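Local coordinates for BF1531-like N-terminal domain-containing protein (Bacteroides fragilis, PDB 3SLR) that is of uncharacterised function but, as the N-terminal part of an FkbH-like protein, joins an SGNH-hydrolase-like domain to a magnesium-binding phosphatase-like domain and may hydrolyse ester bonds, at residues A[84-89]-A[127-132]; A[100-105]-A[148-153]. All blocks are in the same frame, centred on the assembly; numbering follows the deposited sequence.

Interaction 1 of 2, residues A[84-89]-A[127-132]; sequences HSTHKL and NYPEIE
Tyr128 and Thr86 bury the most surface where the loop 127-132 runs past the start of helix 86-94. Thr86 OG1 lies at the edge of the Tyr128 ring, near its plane and 3.7 Å from Tyr128 CD2, and donates a hydrogen bond to Pro129 O at 2.8 Å. The donor is tilted 20° from the carbonyl plane, with a C=O...donor angle of 136°. Threonine's two branches divide the work: with OG1 anti to the carbonyl carbon (chi1 -57°), the methyl CG2 is left to slide past Ile131, whose CD1 it meets at 3.6 Å. Further out, the Tyr128 and His84 side chains lie side by side, pointing the same way, with Tyr128 OH 3.2 Å from His84 CB. Tyr125 OH bonds both Tyr128 OH and His84 ND1; Arg108 also reaches the tyrosine hydroxyl, and Glu62 holds His84 NE2. A water donates to His84 O and Asn127 O, bridging the two backbones. Ser85 N-caps the helix, its OG accepting from Lys88 N and also hydrogen-bonded to Asp30. The contact thus joins the ends of neighbouring parallel strands 79-83 and 122-126 in the SGNH-like domain, with Thr86 and Leu89 also packing on helix 147-164 and Pro129 on helix 173-180.

Interaction 2 of 2, residues A[100-105]-A[148-153]; sequences LQNKLA and TYQLTK
Gln150 lays its bent side chain over the turn that links helix 98-101 to helix 104-118, its CG and CD each 3.4 Å from Gln101 O. The chain folds at chi2 (-65°), which brings the amide back against the turn and sets OE1 before the first residues of the second helix. There OE1 accepts a hydrogen bond from Ala105 N at 2.8 Å. The bond is nearly straight, with an N-H...O angle of 166°, and the donor lies in the carbonyl plane of the amide. Beside this bond, Leu104 crosses the glutamine obliquely, its CD2 4.0 Å from Gln150 CB, while the methyl CB of Ala105 sits 3.9 Å from CD of Lys153. The extended lysine chain carries NZ past that methyl to a salt bridge with Asp106. Two waters fill out the polar side. Each donates to Asn102 O and accepts from Lys153 NZ; one also donates to Gln150 OE1, at 2.7 Å, and the other accepts from Gln150 NE2. The amide nitrogen has a further acceptor in Gln144 O. Both ends of the buried amide are therefore satisfied, which should fix its rotation, and OE1 supplies an acceptor for one backbone N-H in the first turn of helix 104-118, where N-H groups lack a helical carbonyl of the preceding turn.

How the interactions relate
From the N terminus, the chain leaves strand 79-83 into 84-89, runs through helix 86-94 and helix 98-101, turns at 101-104 into helix 104-118, and follows strand 122-126 to the loop 127-132, where interaction 1 closes the first loop. It then enters helix 147-164, whose residues 148-153 return to 100-105 and close the second. The segments alternate, so the two loops cross rather than nest. Their centres lie about 11 Å apart, and they meet directly: Leu151 packs on Leu89, Pro129 and Glu130, and Glu130 OE2 probably hydrogen-bonds to Thr148 OG1. Together they tie helices 86-94, 104-118 and 147-164 to the strand ends of the five-stranded parallel sheet, away from the magnesium site.

Interaction 1 of 2, residues A[84-89]-A[127-132]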
loop_
_atom_site.group_PDB
_atom_site.type_symbol
_atom_site.label_atom_id
_atom_site.label_comp_id
_atom_site.label_asym_id
_atom_site.label_seq_id
_atom_site.Cartn_x
_atom_site.Cartn_y
_atom_site.Cartn_z
ATOM N N HIS A 84 -6.865 -16.531 -0.889
ATOM C CA HIS A 84 -7.690 -17.282 0.054
ATOM C C HIS A 84 -8.490 -16.267 0.868
ATOM O O HIS A 84 -7.908 -15.435 1.568
ATOM C CB HIS A 84 -6.800 -18.052 1.030
ATOM C CG HIS A 84 -6.337 -19.385 0.532
ATOM N ND1 HIS A 84 -5.065 -19.860 0.771
ATOM C CD2 HIS A 84 -6.987 -20.369 -0.137
ATOM C CE1 HIS A 84 -4.943 -21.067 0.249
ATOM N NE2 HIS A 84 -6.097 -21.400 -0.302
ATOM N N SER A 85 -9.812 -16.342 0.813
ATOM C CA SER A 85 -10.643 -15.354 1.497
ATOM C C SER A 85 -10.947 -15.750 2.930
ATOM O O SER A 85 -11.083 -16.936 3.254
ATOM C CB SER A 85 -11.958 -15.143 0.740
ATOM O OG SER A 85 -12.741 -16.328 0.771
ATOM N N THR A 86 -11.081 -14.755 3.794
ATOM C CA THR A 86 -11.536 -15.037 5.152
ATOM C C THR A 86 -12.906 -15.698 5.115
ATOM O O THR A 86 -13.197 -16.605 5.893
ATOM C CB THR A 86 -11.629 -13.757 5.988
ATOM O OG1 THR A 86 -10.358 -13.109 5.984
ATOM C CG2 THR A 86 -12.045 -14.074 7.433
ATOM N N HIS A 87 -13.753 -15.231 4.204
ATOM C CA HIS A 87 -15.116 -15.727 4.100
ATOM C C HIS A 87 -15.193 -17.240 3.899
ATOM O O HIS A 87 -16.010 -17.923 4.526
ATOM C CB HIS A 87 -15.854 -14.999 2.966
ATOM C CG HIS A 87 -17.344 -15.095 3.065
ATOM N ND1 HIS A 87 -18.119 -14.091 3.610
ATOM C CD2 HIS A 87 -18.198 -16.098 2.741
ATOM C CE1 HIS A 87 -19.387 -14.462 3.595
ATOM N NE2 HIS A 87 -19.464 -15.671 3.065
ATOM N N LYS A 88 -14.355 -17.759 3.013
ATOM C CA LYS A 88 -14.368 -19.187 2.707
ATOM C C LYS A 88 -13.704 -19.996 3.821
ATOM O O LYS A 88 -14.110 -21.134 4.094
ATOM C CB LYS A 88 -13.718 -19.465 1.343
ATOM C CG LYS A 88 -14.511 -18.881 0.164
ATOM C CD LYS A 88 -15.882 -19.568 0.007
ATOM C CE LYS A 88 -16.737 -18.857 -1.052
ATOM N NZ LYS A 88 -18.020 -19.597 -1.320
ATOM N N LEU A 89 -12.712 -19.405 4.480
ATOM C CA LEU A 89 -12.056 -20.058 5.611
ATOM C C LEU A 89 -13.037 -20.153 6.785
ATOM O O LEU A 89 -13.040 -21.137 7.523
ATOM C CB LEU A 89 -10.788 -19.295 6.031
ATOM C CG LEU A 89 -9.939 -19.945 7.140
ATOM C CD1 LEU A 89 -9.292 -21.236 6.643
ATOM C CD2 LEU A 89 -8.880 -18.984 7.654
ATOM N N ASN A 127 -3.354 -11.592 3.022
ATOM C CA ASN A 127 -3.676 -12.047 4.365
ATOM C C ASN A 127 -5.156 -11.832 4.657
ATOM O O ASN A 127 -5.931 -11.496 3.750
ATOM C CB ASN A 127 -2.756 -11.426 5.440
ATOM C CG ASN A 127 -2.889 -9.917 5.545
ATOM O OD1 ASN A 127 -3.676 -9.288 4.819
ATOM N ND2 ASN A 127 -2.115 -9.320 6.465
ATOM N N TYR A 128 -5.550 -12.022 5.911
ATOM C CA TYR A 128 -6.961 -12.255 6.241
ATOM C C TYR A 128 -7.597 -11.171 7.119
ATOM O O TYR A 128 -7.326 -11.096 8.318
ATOM C CB TYR A 128 -7.101 -13.606 6.959
ATOM C CG TYR A 128 -6.662 -14.817 6.152
ATOM C CD1 TYR A 128 -5.346 -15.263 6.184
ATOM C CD2 TYR A 128 -7.579 -15.527 5.385
ATOM C CE1 TYR A 128 -4.948 -16.384 5.435
ATOM C CE2 TYR A 128 -7.207 -16.647 4.669
ATOM C CZ TYR A 128 -5.892 -17.068 4.692
ATOM O OH TYR A 128 -5.537 -18.177 3.955
ATOM N N PRO A 129 -8.474 -10.335 6.536
ATOM C CA PRO A 129 -9.209 -9.409 7.411
ATOM C C PRO A 129 -10.121 -10.189 8.351
ATOM O O PRO A 129 -10.750 -11.173 7.940
ATOM C CB PRO A 129 -10.071 -8.590 6.441
ATOM C CG PRO A 129 -9.526 -8.885 5.052
ATOM C CD PRO A 129 -8.877 -10.237 5.124
ATOM N N GLU A 130 -10.217 -9.760 9.600
ATOM C CA GLU A 130 -11.025 -10.523 10.543
ATOM C C GLU A 130 -12.519 -10.389 10.247
ATOM O O GLU A 130 -13.025 -9.286 10.063
ATOM C CB GLU A 130 -10.729 -10.106 11.986
ATOM C CG GLU A 130 -11.593 -10.869 13.023
ATOM C CD GLU A 130 -11.285 -10.478 14.455
ATOM O OE1 GLU A 130 -10.237 -9.837 14.683
ATOM O OE2 GLU A 130 -12.101 -10.811 15.353
ATOM N N ILE A 131 -13.216 -11.519 10.171
ATOM C CA ILE A 131 -14.667 -11.496 10.283
ATOM C C ILE A 131 -14.985 -11.993 11.687
ATOM O O ILE A 131 -14.735 -13.148 12.011
ATOM C CB ILE A 131 -15.360 -12.385 9.227
ATOM C CG1 ILE A 131 -15.015 -11.912 7.808
ATOM C CG2 ILE A 131 -16.888 -12.396 9.454
ATOM C CD1 ILE A 131 -15.419 -12.906 6.729
ATOM N N GLU A 132 -15.464 -11.101 12.543
ATOM C CA GLU A 132 -15.814 -11.487 13.899
ATOM C C GLU A 132 -17.183 -12.168 13.869
ATOM O O GLU A 132 -18.183 -11.531 13.546
ATOM C CB GLU A 132 -15.834 -10.272 14.827
ATOM C CG GLU A 132 -16.300 -10.653 16.224
ATOM C CD GLU A 132 -16.351 -9.489 17.180
ATOM O OE1 GLU A 132 -16.811 -8.398 16.783
ATOM O OE2 GLU A 132 -15.918 -9.671 18.330
HETATM O O HOH W 1 -8.061 -12.802 2.376
#

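Interaction 2 of 2, residues A[100-105]-A[148-153]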
loop_
_atom_site.group_PDB
_atom_site.type_symbol
_atom_site.label_atom_id
_atom_site.label_comp_id
_atom_site.label_asym_id
_atom_site.label_seq_id
_atom_site.Cartn_x
_atom_site.Cartn_y
_atom_site.Cartn_z
ATOM N N LEU A 100 -10.540 -30.341 14.747
ATOM C CA LEU A 100 -10.062 -29.810 13.481
ATOM C C LEU A 100 -9.999 -28.285 13.476
ATOM O O LEU A 100 -9.159 -27.703 12.791
ATOM C CB LEU A 100 -10.904 -30.321 12.309
ATOM C CG LEU A 100 -10.429 -31.638 11.689
ATOM C CD1 LEU A 100 -10.162 -32.676 12.762
ATOM C CD2 LEU A 100 -11.449 -32.159 10.684
ATOM N N GLN A 101 -10.882 -27.640 14.237
ATOM C CA GLN A 101 -10.860 -26.183 14.338
ATOM C C GLN A 101 -9.562 -25.726 14.982
ATOM O O GLN A 101 -8.998 -24.702 14.604
ATOM C CB GLN A 101 -12.064 -25.660 15.133
ATOM C CG GLN A 101 -13.409 -25.880 14.434
ATOM C CD GLN A 101 -14.593 -25.454 15.280
ATOM O OE1 GLN A 101 -14.595 -25.613 16.505
ATOM N NE2 GLN A 101 -15.620 -24.918 14.627
ATOM N N ASN A 102 -9.090 -26.494 15.960
ATOM C CA ASN A 102 -7.832 -26.191 16.639
ATOM C C ASN A 102 -6.646 -26.236 15.687
ATOM O O ASN A 102 -5.566 -25.732 15.999
ATOM C CB ASN A 102 -7.603 -27.174 17.794
ATOM C CG ASN A 102 -8.096 -26.642 19.115
ATOM O OD1 ASN A 102 -7.776 -25.519 19.498
ATOM N ND2 ASN A 102 -8.889 -27.446 19.822
ATOM N N LYS A 103 -6.856 -26.837 14.519
ATOM C CA LYS A 103 -5.796 -27.000 13.533
ATOM C C LYS A 103 -6.006 -26.109 12.311
ATOM O O LYS A 103 -5.293 -26.251 11.320
ATOM C CB LYS A 103 -5.719 -28.462 13.071
ATOM C CG LYS A 103 -5.255 -29.434 14.146
ATOM C CD LYS A 103 -5.307 -30.869 13.661
ATOM C CE LYS A 103 -4.917 -31.838 14.771
ATOM N NZ LYS A 103 -5.387 -33.230 14.490
ATOM N N LEU A 104 -6.985 -25.206 12.370
ATOM C CA LEU A 104 -7.321 -24.379 11.204
ATOM C C LEU A 104 -6.108 -23.593 10.718
ATOM O O LEU A 104 -5.693 -23.704 9.566
ATOM C CB LEU A 104 -8.459 -23.404 11.530
ATOM C CG LEU A 104 -9.041 -22.655 10.320
ATOM C CD1 LEU A 104 -9.884 -23.590 9.471
ATOM C CD2 LEU A 104 -9.865 -21.466 10.764
ATOM N N ALA A 105 -5.542 -22.779 11.599
ATOM C CA ALA A 105 -4.375 -21.991 11.231
ATOM C C ALA A 105 -3.200 -22.871 10.818
ATOM O O ALA A 105 -2.570 -22.629 9.786
ATOM C CB ALA A 105 -3.973 -21.061 12.362
ATOM N N THR A 148 -11.932 -16.411 15.676
ATOM C CA THR A 148 -11.152 -15.209 15.988
ATOM C C THR A 148 -9.737 -15.543 16.456
ATOM O O THR A 148 -8.768 -14.933 15.997
ATOM C CB THR A 148 -11.879 -14.340 17.009
ATOM O OG1 THR A 148 -12.926 -13.622 16.338
ATOM C CG2 THR A 148 -10.929 -13.343 17.648
ATOM N N TYR A 149 -9.607 -16.528 17.340
ATOM C CA TYR A 149 -8.277 -16.962 17.759
ATOM C C TYR A 149 -7.453 -17.548 16.600
ATOM O O TYR A 149 -6.307 -17.152 16.388
ATOM C CB TYR A 149 -8.318 -17.937 18.936
ATOM C CG TYR A 149 -6.927 -18.227 19.445
ATOM C CD1 TYR A 149 -6.306 -17.365 20.348
ATOM C CD2 TYR A 149 -6.209 -19.318 18.983
ATOM C CE1 TYR A 149 -5.017 -17.610 20.797
ATOM C CE2 TYR A 149 -4.928 -19.582 19.442
ATOM C CZ TYR A 149 -4.332 -18.724 20.348
ATOM O OH TYR A 149 -3.046 -18.961 20.806
ATOM N N GLN A 150 -8.035 -18.485 15.856
ATOM C CA GLN A 150 -7.326 -19.122 14.751
ATOM C C GLN A 150 -6.876 -18.113 13.700
ATOM O O GLN A 150 -5.767 -18.212 13.170
ATOM C CB GLN A 150 -8.177 -20.229 14.135
ATOM C CG GLN A 150 -8.305 -21.427 15.065
ATOM C CD GLN A 150 -6.961 -22.107 15.285
ATOM O OE1 GLN A 150 -6.218 -22.359 14.328
ATOM N NE2 GLN A 150 -6.636 -22.392 16.545
ATOM N N LEU A 151 -7.729 -17.138 13.400
ATOM C CA LEU A 151 -7.368 -16.140 12.390
ATOM C C LEU A 151 -6.234 -15.223 12.856
ATOM O O LEU A 151 -5.357 -14.868 12.083
ATOM C CB LEU A 151 -8.585 -15.310 11.978
ATOM C CG LEU A 151 -8.399 -14.737 10.573
ATOM C CD1 LEU A 151 -8.405 -15.902 9.601
ATOM C CD2 LEU A 151 -9.499 -13.755 10.202
ATOM N N THR A 152 -6.265 -14.841 14.124
ATOM C CA THR A 152 -5.225 -14.006 14.709
ATOM C C THR A 152 -3.876 -14.730 14.715
ATOM O O THR A 152 -2.843 -14.155 14.360
ATOM C CB THR A 152 -5.625 -13.586 16.131
ATOM O OG1 THR A 152 -6.901 -12.938 16.079
ATOM C CG2 THR A 152 -4.582 -12.628 16.743
ATOM N N LYS A 153 -3.896 -15.998 15.099
ATOM C CA LYS A 153 -2.714 -16.855 15.009
ATOM C C LYS A 153 -2.222 -16.949 13.560
ATOM O O LYS A 153 -1.031 -16.771 13.275
ATOM C CB LYS A 153 -3.039 -18.260 15.548
ATOM C CG LYS A 153 -1.943 -19.300 15.307
ATOM C CD LYS A 153 -2.325 -20.650 15.928
ATOM C CE LYS A 153 -1.370 -21.764 15.498
ATOM N NZ LYS A 153 -1.721 -23.073 16.140
HETATM O O HOH W 2 -4.067 -23.999 14.358
HETATM O O HOH W 3 -4.457 -23.707 17.746
#